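Local coordinates for BpsB (PgaB), Poly-beta-1,6-N-acetyl-D-glucosamine N-deacetylase (Bordetella bronchiseptica RB50, PDB 5BU6), which removes acetyl groups from the N-acetylglucosamine units of poly-beta-1,6-N-acetyl-D-glucosamine as a family 4 carbohydrate esterase and is required for biofilm formation, at residues L79-D84 against I240-Q245; K92-L97 against L140-Q145; R216-P221 against Q231-V236. The protein carries 5 engineered substitutions. All blocks are in the same frame, centred on the assembly; numbering follows the deposited sequence.

Contact 1: L79-D84 against I240-Q245; sequences LLTFDD and IGLTLQ. With NI (nickel (II) ion), chain C.
In the apolar interior of the barrel, behind the strand leading to the nickel site, Thr81 and Leu242 reach toward each other tip to tip. Thr81 CG2 lies 4.1 Å from Leu242 CD2. The same methyl branch of Leu242 also approaches Leu79 CD2, at a looser 4.5 Å, and so faces alternate residues of one strand. Leu242 CG stands anti to its carbonyl carbon (chi1 -76°), and this aims the branch at the strand. The backbones stay well apart, with Thr81 CA 9.9 Å from Leu242 CA. Only side chains bridge the gap, as between facing walls of the distorted beta/alpha barrel of polysaccharide deacetylases. Thr81 to Asp84, at and just past the end of strand 77-83, read Thr-Phe-Asp-Asp, consistent with this family's first conserved motif. Asp84 OD1 binds nickel at 2.1 Å, and His154 and His159 are further ligands. Water 1, on the metal, donates to Asp83 OD2 at 2.7 Å. Water 2, likewise bound, donates to Asp84 OD2; these bonds probably help orient both waters. Past the other strand, Gln245 N donates to Thr243 OG1 at 3.1 Å, closing an ST turn. The same hydroxyl is hydrogen-bonded to Ile258 O, tying this loop to the chain near Arg260.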
ATOM      1  N   LEU A  79      12.785  -3.020  -0.031  1.00 27.27           N
ATOM      2  CA  LEU A  79      11.628  -2.925   0.848  1.00 29.97           C
ATOM      3  C   LEU A  79      10.514  -3.805   0.263  1.00 32.67           C
ATOM      4  O   LEU A  79      10.128  -3.627  -0.897  1.00 33.30           O
ATOM      5  CB  LEU A  79      11.146  -1.479   0.973  1.00 33.52           C
ATOM      6  CG  LEU A  79       9.970  -1.209   1.925  1.00 32.81           C
ATOM      7  CD1 LEU A  79      10.427  -1.450   3.356  1.00 35.48           C
ATOM      8  CD2 LEU A  79       9.493   0.225   1.751  1.00 31.29           C
ATOM      9  N   LEU A  80      10.020  -4.750   1.055  1.00 28.21           N
ATOM     10  CA  LEU A  80       8.918  -5.615   0.616  1.00 26.05           C
ATOM     11  C   LEU A  80       7.615  -5.060   1.173  1.00 28.28           C
ATOM     12  O   LEU A  80       7.548  -4.713   2.373  1.00 29.74           O
ATOM     13  CB  LEU A  80       9.127  -7.052   1.123  1.00 29.94           C
ATOM     14  CG  LEU A  80      10.455  -7.739   0.852  1.00 35.53           C
ATOM     15  CD1 LEU A  80      10.465  -9.118   1.538  1.00 35.39           C
ATOM     16  CD2 LEU A  80      10.692  -7.866  -0.658  1.00 32.89           C
ATOM     17  N   THR A  81       6.591  -4.950   0.324  1.00 29.36           N
ATOM     18  CA  THR A  81       5.308  -4.442   0.771  1.00 25.69           C
ATOM     19  C   THR A  81       4.177  -5.378   0.313  1.00 31.15           C
ATOM     20  O   THR A  81       4.253  -5.974  -0.770  1.00 34.14           O
ATOM     21  CB  THR A  81       5.044  -3.007   0.255  1.00 33.64           C
ATOM     22  OG1 THR A  81       4.770  -3.031  -1.148  1.00 39.07           O
ATOM     23  CG2 THR A  81       6.269  -2.100   0.521  1.00 35.13           C
ATOM     24  N   PHE A  82       3.189  -5.527   1.187  1.00 28.26           N
ATOM     25  CA  PHE A  82       2.023  -6.390   0.987  1.00 40.28           C
ATOM     26  C   PHE A  82       0.756  -5.588   1.315  1.00 41.19           C
ATOM     27  O   PHE A  82       0.483  -5.328   2.484  1.00 45.62           O
ATOM     28  CB  PHE A  82       2.113  -7.633   1.879  1.00 31.77           C
ATOM     29  CG  PHE A  82       3.317  -8.482   1.606  1.00 35.14           C
ATOM     30  CD1 PHE A  82       4.532  -8.210   2.235  1.00 34.84           C
ATOM     31  CD2 PHE A  82       3.246  -9.534   0.706  1.00 32.66           C
ATOM     32  CE1 PHE A  82       5.657  -8.977   1.971  1.00 36.79           C
ATOM     33  CE2 PHE A  82       4.363 -10.317   0.432  1.00 36.21           C
ATOM     34  CZ  PHE A  82       5.580 -10.033   1.072  1.00 35.51           C
ATOM     35  N   ASP A  83      -0.005  -5.172   0.307  1.00 33.24           N
ATOM     36  CA  ASP A  83      -1.174  -4.324   0.581  1.00 40.25           C
ATOM     37  C   ASP A  83      -2.493  -5.095   0.484  1.00 42.14           C
ATOM     38  O   ASP A  83      -2.526  -6.190  -0.063  1.00 43.36           O
ATOM     39  CB  ASP A  83      -1.224  -3.120  -0.366  1.00 62.09           C
ATOM     40  CG  ASP A  83       0.097  -2.859  -1.074  1.00 84.98           C
ATOM     41  OD1 ASP A  83       1.133  -2.716  -0.389  1.00 86.02           O
ATOM     42  OD2 ASP A  83       0.088  -2.784  -2.326  1.00 92.77           O
ATOM     43  N   ASP A  84      -3.545  -4.498   1.053  1.00 33.10           N
ATOM     44  CA  ASP A  84      -4.966  -4.857   0.897  1.00 38.14           C
ATOM     45  C   ASP A  84      -5.469  -5.636   2.104  1.00 34.61           C
ATOM     46  O   ASP A  84      -6.669  -5.682   2.351  1.00 37.87           O
ATOM     47  CB  ASP A  84      -5.262  -5.648  -0.377  1.00 33.18           C
ATOM     48  CG  ASP A  84      -5.201  -4.800  -1.635  1.00 38.93           C
ATOM     49  OD1 ASP A  84      -4.776  -3.633  -1.564  1.00 33.92           O
ATOM     50  OD2 ASP A  84      -5.568  -5.314  -2.717  1.00 44.86           O
ATOM     51  N   ILE A 240       5.416   9.933   4.329  1.00 39.63           N
ATOM     52  CA  ILE A 240       6.026   8.888   3.520  1.00 37.50           C
ATOM     53  C   ILE A 240       4.949   8.359   2.597  1.00 31.48           C
ATOM     54  O   ILE A 240       3.892   7.955   3.061  1.00 34.57           O
ATOM     55  CB  ILE A 240       6.603   7.741   4.384  1.00 31.75           C
ATOM     56  CG1 ILE A 240       7.772   8.258   5.242  1.00 37.23           C
ATOM     57  CG2 ILE A 240       7.027   6.557   3.497  1.00 31.76           C
ATOM     58  CD1 ILE A 240       8.321   7.208   6.171  1.00 46.53           C
ATOM     59  N   GLY A 241       5.184   8.410   1.292  1.00 33.09           N
ATOM     60  CA  GLY A 241       4.158   7.966   0.359  1.00 28.38           C
ATOM     61  C   GLY A 241       4.737   7.022  -0.674  1.00 33.61           C
ATOM     62  O   GLY A 241       5.850   7.209  -1.154  1.00 33.31           O
ATOM     63  N   LEU A 242       3.971   5.999  -1.015  1.00 28.27           N
ATOM     64  CA  LEU A 242       4.421   5.013  -1.982  1.00 28.08           C
ATOM     65  C   LEU A 242       3.552   5.017  -3.227  1.00 33.95           C
ATOM     66  O   LEU A 242       2.328   4.866  -3.140  1.00 32.93           O
ATOM     67  CB  LEU A 242       4.423   3.625  -1.359  1.00 29.57           C
ATOM     68  CG  LEU A 242       5.599   3.378  -0.389  1.00 40.12           C
ATOM     69  CD1 LEU A 242       5.383   4.025   0.981  1.00 47.43           C
ATOM     70  CD2 LEU A 242       5.846   1.885  -0.239  1.00 47.92           C
ATOM     71  N   THR A 243       4.217   5.158  -4.373  1.00 36.28           N
ATOM     72  CA  THR A 243       3.587   5.346  -5.670  1.00 35.32           C
ATOM     73  C   THR A 243       3.717   4.057  -6.484  1.00 41.64           C
ATOM     74  O   THR A 243       4.220   3.064  -5.986  1.00 40.88           O
ATOM     75  CB  THR A 243       4.226   6.492  -6.429  1.00 42.94           C
ATOM     76  OG1 THR A 243       5.492   6.063  -6.957  1.00 45.35           O
ATOM     77  CG2 THR A 243       4.466   7.656  -5.499  1.00 55.90           C
ATOM     78  N   LEU A 244       3.272   4.076  -7.730  1.00 39.03           N
ATOM     79  CA  LEU A 244       3.503   2.945  -8.640  1.00 44.77           C
ATOM     80  C   LEU A 244       4.462   3.308  -9.775  1.00 44.56           C
ATOM     81  O   LEU A 244       4.568   2.591 -10.769  1.00 50.89           O
ATOM     82  CB  LEU A 244       2.180   2.428  -9.231  1.00 46.19           C
ATOM     83  CG  LEU A 244       1.376   1.475  -8.344  1.00 49.53           C
ATOM     84  CD1 LEU A 244       0.088   1.082  -9.037  1.00 54.59           C
ATOM     85  CD2 LEU A 244       2.204   0.245  -8.020  1.00 55.14           C
ATOM     86  N   GLN A 245       5.147   4.433  -9.628  1.00 45.01           N
ATOM     87  CA  GLN A 245       6.232   4.774 -10.543  1.00 48.01           C
ATOM     88  C   GLN A 245       7.368   3.803 -10.250  1.00 41.68           C
ATOM     89  O   GLN A 245       7.715   3.612  -9.096  1.00 41.78           O
ATOM     90  CB  GLN A 245       6.666   6.227 -10.340  1.00 54.10           C
ATOM     91  CG  GLN A 245       7.700   6.752 -11.316  1.00 68.88           C
ATOM     92  CD  GLN A 245       8.261   8.098 -10.885  1.00 82.82           C
ATOM     93  OE1 GLN A 245       7.762   8.717  -9.941  1.00 88.10           O
ATOM     94  NE2 GLN A 245       9.311   8.554 -11.569  1.00 86.39           N
TER
HETATM   95 NI    NI C 401      -4.303  -2.312  -3.122  1.00 34.40          NI
HETATM   96  O   HOH W   1      -2.428  -3.313  -3.143  1.00 43.40           O
HETATM   97  O   HOH W   2      -4.795  -3.857  -4.561  1.00 33.61           O

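Contact 2: K92-L97 against L140-Q145; sequences KVFPLL and LREMAQ
The carboxylate of Glu142 comes to the edge of the Phe94 ring and is also held by a weak hydrogen bond between OE1 and the hydroxyl of Tyr90, one turn back on the helix of Phe94. Glu142 OE2 lies near the ring plane, 4.0 Å from Phe94 CE2. The carboxylate and ring planes are 70° apart, so the two flat groups do not stack. The extended chain of Glu142 carries its oxygens across to this edge, at the exposed side of the contact. Met143 takes one face of the same ring. Its CG sits over the centre, 3.7 Å from the centroid of the Phe94 ring and 5° off the normal, a well-centred CH-pi contact. Met143 SD is 4.4 Å from the centroid of the Phe94 ring and more oblique, which adds a Met-aromatic contact. Met143 SD also lies 4.0 Å from Phe94 CB, so the thioether runs back along the phenylalanine toward helix 88-100, from which Phe94 springs. Phe94 CG is anti to the backbone N (chi1 -175°), which sends the ring out to the neighbouring helix. Ser146 also touches this ring, while Met143 reaches Val106 and Val149 on the sheet beneath. Helices 88-100 and 137-145 thus pack side by side over the parallel strands, as adjacent outer helices do in a beta/alpha barrel.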
ATOM      1  N   LYS A  92       0.011 -16.898   5.528  1.00 40.28           N
ATOM      2  CA  LYS A  92       1.027 -17.406   4.602  1.00 45.86           C
ATOM      3  C   LYS A  92       2.278 -16.530   4.518  1.00 43.63           C
ATOM      4  O   LYS A  92       3.400 -17.047   4.537  1.00 39.16           O
ATOM      5  CB  LYS A  92       0.433 -17.582   3.203  1.00 41.77           C
ATOM      6  CG  LYS A  92      -0.788 -18.499   3.172  1.00 49.41           C
ATOM      7  CD  LYS A  92      -0.450 -19.918   3.619  1.00 63.45           C
ATOM      8  CE  LYS A  92      -0.174 -20.835   2.435  1.00 71.95           C
ATOM      9  NZ  LYS A  92      -0.200 -22.287   2.807  1.00 75.21           N
ATOM     10  N   VAL A  93       2.091 -15.218   4.415  1.00 43.32           N
ATOM     11  CA  VAL A  93       3.223 -14.320   4.237  1.00 33.12           C
ATOM     12  C   VAL A  93       3.983 -14.136   5.544  1.00 36.35           C
ATOM     13  O   VAL A  93       5.202 -14.262   5.579  1.00 36.72           O
ATOM     14  CB  VAL A  93       2.799 -12.924   3.713  1.00 35.62           C
ATOM     15  CG1 VAL A  93       4.016 -12.013   3.606  1.00 36.70           C
ATOM     16  CG2 VAL A  93       2.117 -13.029   2.360  1.00 39.27           C
ATOM     17  N   PHE A  94       3.245 -13.860   6.616  1.00 32.86           N
ATOM     18  CA  PHE A  94       3.825 -13.585   7.935  1.00 34.50           C
ATOM     19  C   PHE A  94       4.818 -14.680   8.408  1.00 36.61           C
ATOM     20  O   PHE A  94       5.939 -14.359   8.800  1.00 34.99           O
ATOM     21  CB  PHE A  94       2.684 -13.371   8.946  1.00 36.92           C
ATOM     22  CG  PHE A  94       3.137 -12.963  10.327  1.00 39.47           C
ATOM     23  CD1 PHE A  94       4.197 -12.087  10.503  1.00 45.25           C
ATOM     24  CD2 PHE A  94       2.461 -13.425  11.453  1.00 40.60           C
ATOM     25  CE1 PHE A  94       4.608 -11.707  11.780  1.00 43.71           C
ATOM     26  CE2 PHE A  94       2.857 -13.044  12.730  1.00 44.00           C
ATOM     27  CZ  PHE A  94       3.938 -12.178  12.891  1.00 41.52           C
ATOM     28  N   PRO A  95       4.436 -15.973   8.336  1.00 38.65           N
ATOM     29  CA  PRO A  95       5.415 -16.970   8.797  1.00 35.58           C
ATOM     30  C   PRO A  95       6.615 -17.117   7.870  1.00 41.14           C
ATOM     31  O   PRO A  95       7.658 -17.569   8.323  1.00 39.10           O
ATOM     32  CB  PRO A  95       4.605 -18.276   8.861  1.00 38.88           C
ATOM     33  CG  PRO A  95       3.402 -18.039   8.053  1.00 40.94           C
ATOM     34  CD  PRO A  95       3.119 -16.584   8.061  1.00 38.92           C
ATOM     35  N   LEU A  96       6.493 -16.731   6.605  1.00 38.11           N
ATOM     36  CA  LEU A  96       7.661 -16.712   5.741  1.00 39.90           C
ATOM     37  C   LEU A  96       8.570 -15.537   6.104  1.00 35.33           C
ATOM     38  O   LEU A  96       9.789 -15.666   6.111  1.00 41.26           O
ATOM     39  CB  LEU A  96       7.256 -16.638   4.271  1.00 44.56           C
ATOM     40  CG  LEU A  96       6.968 -17.963   3.561  1.00 51.40           C
ATOM     41  CD1 LEU A  96       6.614 -17.698   2.109  1.00 51.59           C
ATOM     42  CD2 LEU A  96       8.155 -18.910   3.655  1.00 50.79           C
ATOM     43  N   LEU A  97       7.981 -14.386   6.391  1.00 35.43           N
ATOM     44  CA  LEU A  97       8.770 -13.253   6.852  1.00 37.25           C
ATOM     45  C   LEU A  97       9.568 -13.638   8.093  1.00 39.39           C
ATOM     46  O   LEU A  97      10.750 -13.328   8.204  1.00 38.81           O
ATOM     47  CB  LEU A  97       7.869 -12.067   7.154  1.00 36.86           C
ATOM     48  CG  LEU A  97       7.193 -11.452   5.931  1.00 37.41           C
ATOM     49  CD1 LEU A  97       6.288 -10.336   6.372  1.00 33.95           C
ATOM     50  CD2 LEU A  97       8.231 -10.928   4.937  1.00 31.98           C
ATOM     51  N   LEU A 140      -3.439  -8.157  12.734  1.00 32.70           N
ATOM     52  CA  LEU A 140      -2.563  -7.039  12.379  1.00 33.88           C
ATOM     53  C   LEU A 140      -1.720  -6.553  13.547  1.00 35.07           C
ATOM     54  O   LEU A 140      -0.531  -6.236  13.381  1.00 39.30           O
ATOM     55  CB  LEU A 140      -3.373  -5.856  11.834  1.00 32.30           C
ATOM     56  CG  LEU A 140      -3.875  -6.051  10.404  1.00 42.83           C
ATOM     57  CD1 LEU A 140      -5.010  -5.092  10.136  1.00 42.50           C
ATOM     58  CD2 LEU A 140      -2.748  -5.824   9.395  1.00 40.70           C
ATOM     59  N   ARG A 141      -2.333  -6.472  14.725  1.00 30.62           N
ATOM     60  CA  ARG A 141      -1.617  -6.030  15.905  1.00 34.06           C
ATOM     61  C   ARG A 141      -0.494  -7.010  16.231  1.00 37.78           C
ATOM     62  O   ARG A 141       0.598  -6.601  16.624  1.00 38.84           O
ATOM     63  CB  ARG A 141      -2.568  -5.885  17.093  1.00 29.88           C
ATOM     64  CG  ARG A 141      -1.884  -5.498  18.395  1.00 37.05           C
ATOM     65  CD  ARG A 141      -2.928  -5.110  19.432  1.00 38.73           C
ATOM     66  NE  ARG A 141      -2.442  -5.203  20.813  1.00 56.73           N
ATOM     67  CZ  ARG A 141      -1.717  -4.269  21.425  1.00 69.71           C
ATOM     68  NH1 ARG A 141      -1.334  -4.440  22.687  1.00 66.72           N
ATOM     69  NH2 ARG A 141      -1.370  -3.165  20.775  1.00 75.94           N
ATOM     70  N   GLU A 142      -0.749  -8.304  16.053  1.00 37.03           N
ATOM     71  CA  GLU A 142       0.287  -9.293  16.314  1.00 36.76           C
ATOM     72  C   GLU A 142       1.496  -9.117  15.384  1.00 33.85           C
ATOM     73  O   GLU A 142       2.645  -9.209  15.825  1.00 38.59           O
ATOM     74  CB  GLU A 142      -0.261 -10.711  16.178  1.00 51.19           C
ATOM     75  CG  GLU A 142       0.761 -11.774  16.553  1.00 75.56           C
ATOM     76  CD  GLU A 142       0.204 -13.183  16.493  1.00 97.19           C
ATOM     77  OE1 GLU A 142      -0.986 -13.367  16.823  1.00109.85           O
ATOM     78  OE2 GLU A 142       0.958 -14.105  16.113  1.00 98.49           O
ATOM     79  N   MET A 143       1.232  -8.856  14.107  1.00 34.09           N
ATOM     80  CA  MET A 143       2.298  -8.631  13.139  1.00 31.12           C
ATOM     81  C   MET A 143       3.105  -7.392  13.497  1.00 37.44           C
ATOM     82  O   MET A 143       4.336  -7.383  13.433  1.00 34.19           O
ATOM     83  CB  MET A 143       1.721  -8.491  11.730  1.00 31.31           C
ATOM     84  CG  MET A 143       1.150  -9.799  11.199  1.00 36.44           C
ATOM     85  SD  MET A 143       0.885  -9.831   9.418  1.00 44.19           S
ATOM     86  CE  MET A 143      -0.096  -8.363   9.173  1.00 48.70           C
ATOM     87  N   ALA A 144       2.391  -6.335  13.850  1.00 34.02           N
ATOM     88  CA  ALA A 144       3.024  -5.103  14.284  1.00 41.26           C
ATOM     89  C   ALA A 144       3.895  -5.353  15.502  1.00 41.21           C
ATOM     90  O   ALA A 144       4.989  -4.822  15.605  1.00 45.37           O
ATOM     91  CB  ALA A 144       1.972  -4.042  14.590  1.00 35.17           C
ATOM     92  N   GLN A 145       3.424  -6.178  16.427  1.00 36.59           N
ATOM     93  CA  GLN A 145       4.183  -6.403  17.648  1.00 37.50           C
ATOM     94  C   GLN A 145       5.344  -7.378  17.468  1.00 41.63           C
ATOM     95  O   GLN A 145       6.180  -7.502  18.355  1.00 42.68           O
ATOM     96  CB  GLN A 145       3.263  -6.899  18.762  1.00 48.21           C
ATOM     97  CG  GLN A 145       2.319  -5.819  19.271  1.00 58.66           C
ATOM     98  CD  GLN A 145       1.474  -6.294  20.426  1.00 68.32           C
ATOM     99  OE1 GLN A 145       0.988  -7.426  20.430  1.00 70.97           O
ATOM    100  NE2 GLN A 145       1.301  -5.435  21.423  1.00 76.48           N
TER

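Contact 3: R216-P221 against Q231-V236; sequences RSIVWP and QVAAEV
The indole of Trp220 meets Ala233 across the contact and carries Ile218 on one face. Ile218 CG1 lies over the centre of the Trp220 ring system, 3.8 Å above its plane. The ring of His225 also stacks with this indole. Ala233 CB approaches Trp220 CZ2 at 4.0 Å, at an oblique angle to the ring. The indole reaches the helix because Trp220 CG stands beside the backbone N, anti to the carbonyl carbon (chi1 -65°). Ile218 uses its other branch on the helix, with CG2 4.5 Å from Ala233 CB. One small methyl group therefore meets both large side chains, and Ile218 CA comes within 7.9 Å of Ala233 CA. These pieces belong to a beta-alpha-beta unit: strand 217-219, helix 227-235 and strand 240-242. Leu200 of helix 189-211 touches both Ile218 and Ala233, and so closes over the same apolar patch. On the strand, Val219 O accepts a hydrogen bond from His154 ND1. This second-shell bond probably helps fix the rotation of the His154 ring, whose NE2 binds nickel. The side chain of Trp220 itself lies about 9 Å from the nickel. At the outer side of the helix, Glu235 OE1 forms a salt bridge with Arg197 NE.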
ATOM      1  N   ARG A 216       2.884   6.286   9.619  1.00 32.62           N
ATOM      2  CA  ARG A 216       3.563   7.455   9.094  1.00 43.33           C
ATOM      3  C   ARG A 216       3.669   7.392   7.584  1.00 36.92           C
ATOM      4  O   ARG A 216       4.342   8.215   6.978  1.00 35.93           O
ATOM      5  CB  ARG A 216       4.952   7.587   9.717  1.00 45.27           C
ATOM      6  CG  ARG A 216       5.708   6.292   9.757  1.00 47.87           C
ATOM      7  CD  ARG A 216       6.976   6.393  10.586  1.00 57.06           C
ATOM      8  NE  ARG A 216       7.509   5.058  10.833  1.00 59.79           N
ATOM      9  CZ  ARG A 216       8.601   4.800  11.541  1.00 63.32           C
ATOM     10  NH1 ARG A 216       8.995   3.546  11.702  1.00 61.72           N
ATOM     11  NH2 ARG A 216       9.298   5.788  12.083  1.00 60.94           N
ATOM     12  N   SER A 217       2.988   6.424   6.974  1.00 30.13           N
ATOM     13  CA  SER A 217       3.098   6.245   5.540  1.00 34.17           C
ATOM     14  C   SER A 217       1.753   5.893   4.900  1.00 31.83           C
ATOM     15  O   SER A 217       0.881   5.309   5.560  1.00 26.79           O
ATOM     16  CB  SER A 217       4.132   5.152   5.238  1.00 39.29           C
ATOM     17  OG  SER A 217       3.822   3.973   5.958  1.00 44.33           O
ATOM     18  N   ILE A 218       1.594   6.274   3.632  1.00 30.98           N
ATOM     19  CA  ILE A 218       0.414   5.936   2.828  1.00 30.64           C
ATOM     20  C   ILE A 218       0.852   5.254   1.555  1.00 34.88           C
ATOM     21  O   ILE A 218       1.768   5.728   0.852  1.00 37.89           O
ATOM     22  CB  ILE A 218      -0.429   7.192   2.478  1.00 32.56           C
ATOM     23  CG1 ILE A 218      -1.464   6.875   1.401  1.00 34.66           C
ATOM     24  CG2 ILE A 218       0.445   8.322   1.964  1.00 37.82           C
ATOM     25  CD1 ILE A 218      -2.636   6.110   1.913  1.00 33.80           C
ATOM     26  N   VAL A 219       0.241   4.113   1.267  1.00 30.54           N
ATOM     27  CA  VAL A 219       0.424   3.448  -0.014  1.00 27.92           C
ATOM     28  C   VAL A 219      -0.797   3.775  -0.841  1.00 30.69           C
ATOM     29  O   VAL A 219      -1.884   3.307  -0.525  1.00 28.02           O
ATOM     30  CB  VAL A 219       0.545   1.911   0.109  1.00 31.24           C
ATOM     31  CG1 VAL A 219       0.732   1.273  -1.309  1.00 32.84           C
ATOM     32  CG2 VAL A 219       1.711   1.530   1.027  1.00 34.54           C
ATOM     33  N   TRP A 220      -0.628   4.584  -1.876  1.00 29.11           N
ATOM     34  CA  TRP A 220      -1.756   5.074  -2.646  1.00 27.73           C
ATOM     35  C   TRP A 220      -2.369   3.941  -3.476  1.00 26.30           C
ATOM     36  O   TRP A 220      -1.677   3.343  -4.276  1.00 31.36           O
ATOM     37  CB  TRP A 220      -1.292   6.220  -3.561  1.00 33.58           C
ATOM     38  CG  TRP A 220      -0.821   7.466  -2.791  1.00 31.31           C
ATOM     39  CD1 TRP A 220       0.477   7.919  -2.643  1.00 34.90           C
ATOM     40  CD2 TRP A 220      -1.652   8.405  -2.111  1.00 33.94           C
ATOM     41  NE1 TRP A 220       0.491   9.078  -1.893  1.00 34.83           N
ATOM     42  CE2 TRP A 220      -0.802   9.398  -1.551  1.00 30.90           C
ATOM     43  CE3 TRP A 220      -3.043   8.503  -1.901  1.00 35.86           C
ATOM     44  CZ2 TRP A 220      -1.295  10.472  -0.813  1.00 29.39           C
ATOM     45  CZ3 TRP A 220      -3.530   9.577  -1.161  1.00 34.19           C
ATOM     46  CH2 TRP A 220      -2.656  10.540  -0.618  1.00 35.56           C
ATOM     47  N   PRO A 221      -3.677   3.670  -3.301  1.00 31.93           N
ATOM     48  CA  PRO A 221      -4.328   2.710  -4.203  1.00 31.61           C
ATOM     49  C   PRO A 221      -4.130   3.072  -5.659  1.00 39.18           C
ATOM     50  O   PRO A 221      -4.238   4.253  -6.012  1.00 33.26           O
ATOM     51  CB  PRO A 221      -5.809   2.812  -3.811  1.00 30.09           C
ATOM     52  CG  PRO A 221      -5.760   3.159  -2.335  1.00 30.90           C
ATOM     53  CD  PRO A 221      -4.574   4.118  -2.224  1.00 28.79           C
ATOM     54  N   GLN A 231      -0.226  17.051  -0.415  1.00 41.84           N
ATOM     55  CA  GLN A 231      -0.291  18.148   0.546  1.00 40.87           C
ATOM     56  C   GLN A 231      -1.182  17.775   1.727  1.00 44.28           C
ATOM     57  O   GLN A 231      -0.866  18.037   2.881  1.00 45.08           O
ATOM     58  CB  GLN A 231      -0.813  19.405  -0.135  1.00 45.31           C
ATOM     59  CG  GLN A 231      -0.821  20.618   0.760  1.00 66.97           C
ATOM     60  CD  GLN A 231      -1.493  21.798   0.091  1.00 84.89           C
ATOM     61  OE1 GLN A 231      -1.496  21.907  -1.139  1.00 90.84           O
ATOM     62  NE2 GLN A 231      -2.082  22.682   0.892  1.00 90.52           N
ATOM     63  N   VAL A 232      -2.302  17.142   1.419  1.00 36.99           N
ATOM     64  CA  VAL A 232      -3.248  16.718   2.425  1.00 40.83           C
ATOM     65  C   VAL A 232      -2.674  15.581   3.290  1.00 38.88           C
ATOM     66  O   VAL A 232      -2.872  15.553   4.498  1.00 43.69           O
ATOM     67  CB  VAL A 232      -4.566  16.278   1.749  1.00 48.02           C
ATOM     68  CG1 VAL A 232      -5.271  15.266   2.565  1.00 57.93           C
ATOM     69  CG2 VAL A 232      -5.443  17.488   1.471  1.00 47.56           C
ATOM     70  N   ALA A 233      -1.960  14.648   2.671  1.00 41.67           N
ATOM     71  CA  ALA A 233      -1.291  13.585   3.425  1.00 36.11           C
ATOM     72  C   ALA A 233      -0.310  14.196   4.433  1.00 39.84           C
ATOM     73  O   ALA A 233      -0.217  13.748   5.573  1.00 41.29           O
ATOM     74  CB  ALA A 233      -0.569  12.637   2.480  1.00 33.28           C
ATOM     75  N   ALA A 234       0.416  15.214   3.999  1.00 42.33           N
ATOM     76  CA  ALA A 234       1.353  15.926   4.873  1.00 49.73           C
ATOM     77  C   ALA A 234       0.645  16.571   6.067  1.00 53.46           C
ATOM     78  O   ALA A 234       1.170  16.570   7.180  1.00 52.23           O
ATOM     79  CB  ALA A 234       2.100  16.972   4.096  1.00 51.70           C
ATOM     80  N   GLU A 235      -0.550  17.108   5.833  1.00 54.85           N
ATOM     81  CA  GLU A 235      -1.312  17.759   6.900  1.00 57.92           C
ATOM     82  C   GLU A 235      -1.701  16.768   7.984  1.00 55.49           C
ATOM     83  O   GLU A 235      -1.744  17.126   9.156  1.00 64.81           O
ATOM     84  CB  GLU A 235      -2.574  18.437   6.353  1.00 57.95           C
ATOM     85  CG  GLU A 235      -2.310  19.630   5.451  1.00 62.21           C
ATOM     86  CD  GLU A 235      -3.547  20.061   4.689  1.00 68.62           C
ATOM     87  OE1 GLU A 235      -4.656  19.605   5.038  1.00 69.17           O
ATOM     88  OE2 GLU A 235      -3.406  20.848   3.732  1.00 74.60           O
ATOM     89  N   VAL A 236      -1.984  15.523   7.607  1.00 46.25           N
ATOM     90  CA  VAL A 236      -2.370  14.544   8.619  1.00 50.05           C
ATOM     91  C   VAL A 236      -1.164  13.749   9.125  1.00 48.42           C
ATOM     92  O   VAL A 236      -1.330  12.793   9.877  1.00 46.33           O
ATOM     93  CB  VAL A 236      -3.447  13.571   8.108  1.00 51.03           C
ATOM     94  CG1 VAL A 236      -4.690  14.339   7.695  1.00 55.82           C
ATOM     95  CG2 VAL A 236      -2.924  12.756   6.965  1.00 51.79           C
TER

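Contacts 1 and 3 are joined directly. Their centres are about 12 Å apart, and strands 217-219 and 240-242 pair in parallel: Leu242 N lies 2.9 Å from Ile218 O, a probable hydrogen bond. Contact 2 lies about 17 Å from contact 1 between centres, at the outer helices. It is linked to contact 1 by packing of Phe82 on Val93, where strand 77-83 leads into helix 88-100. Contacts 2 and 3 do not touch (centres about 23 Å apart). Along the chain, contact 2 closes before contact 3 opens, and both nest inside the loop closed by contact 1. Contact 1 links strand 77-83, leading to the nickel ligand Asp84, with late strand 240-242 across the fold interior.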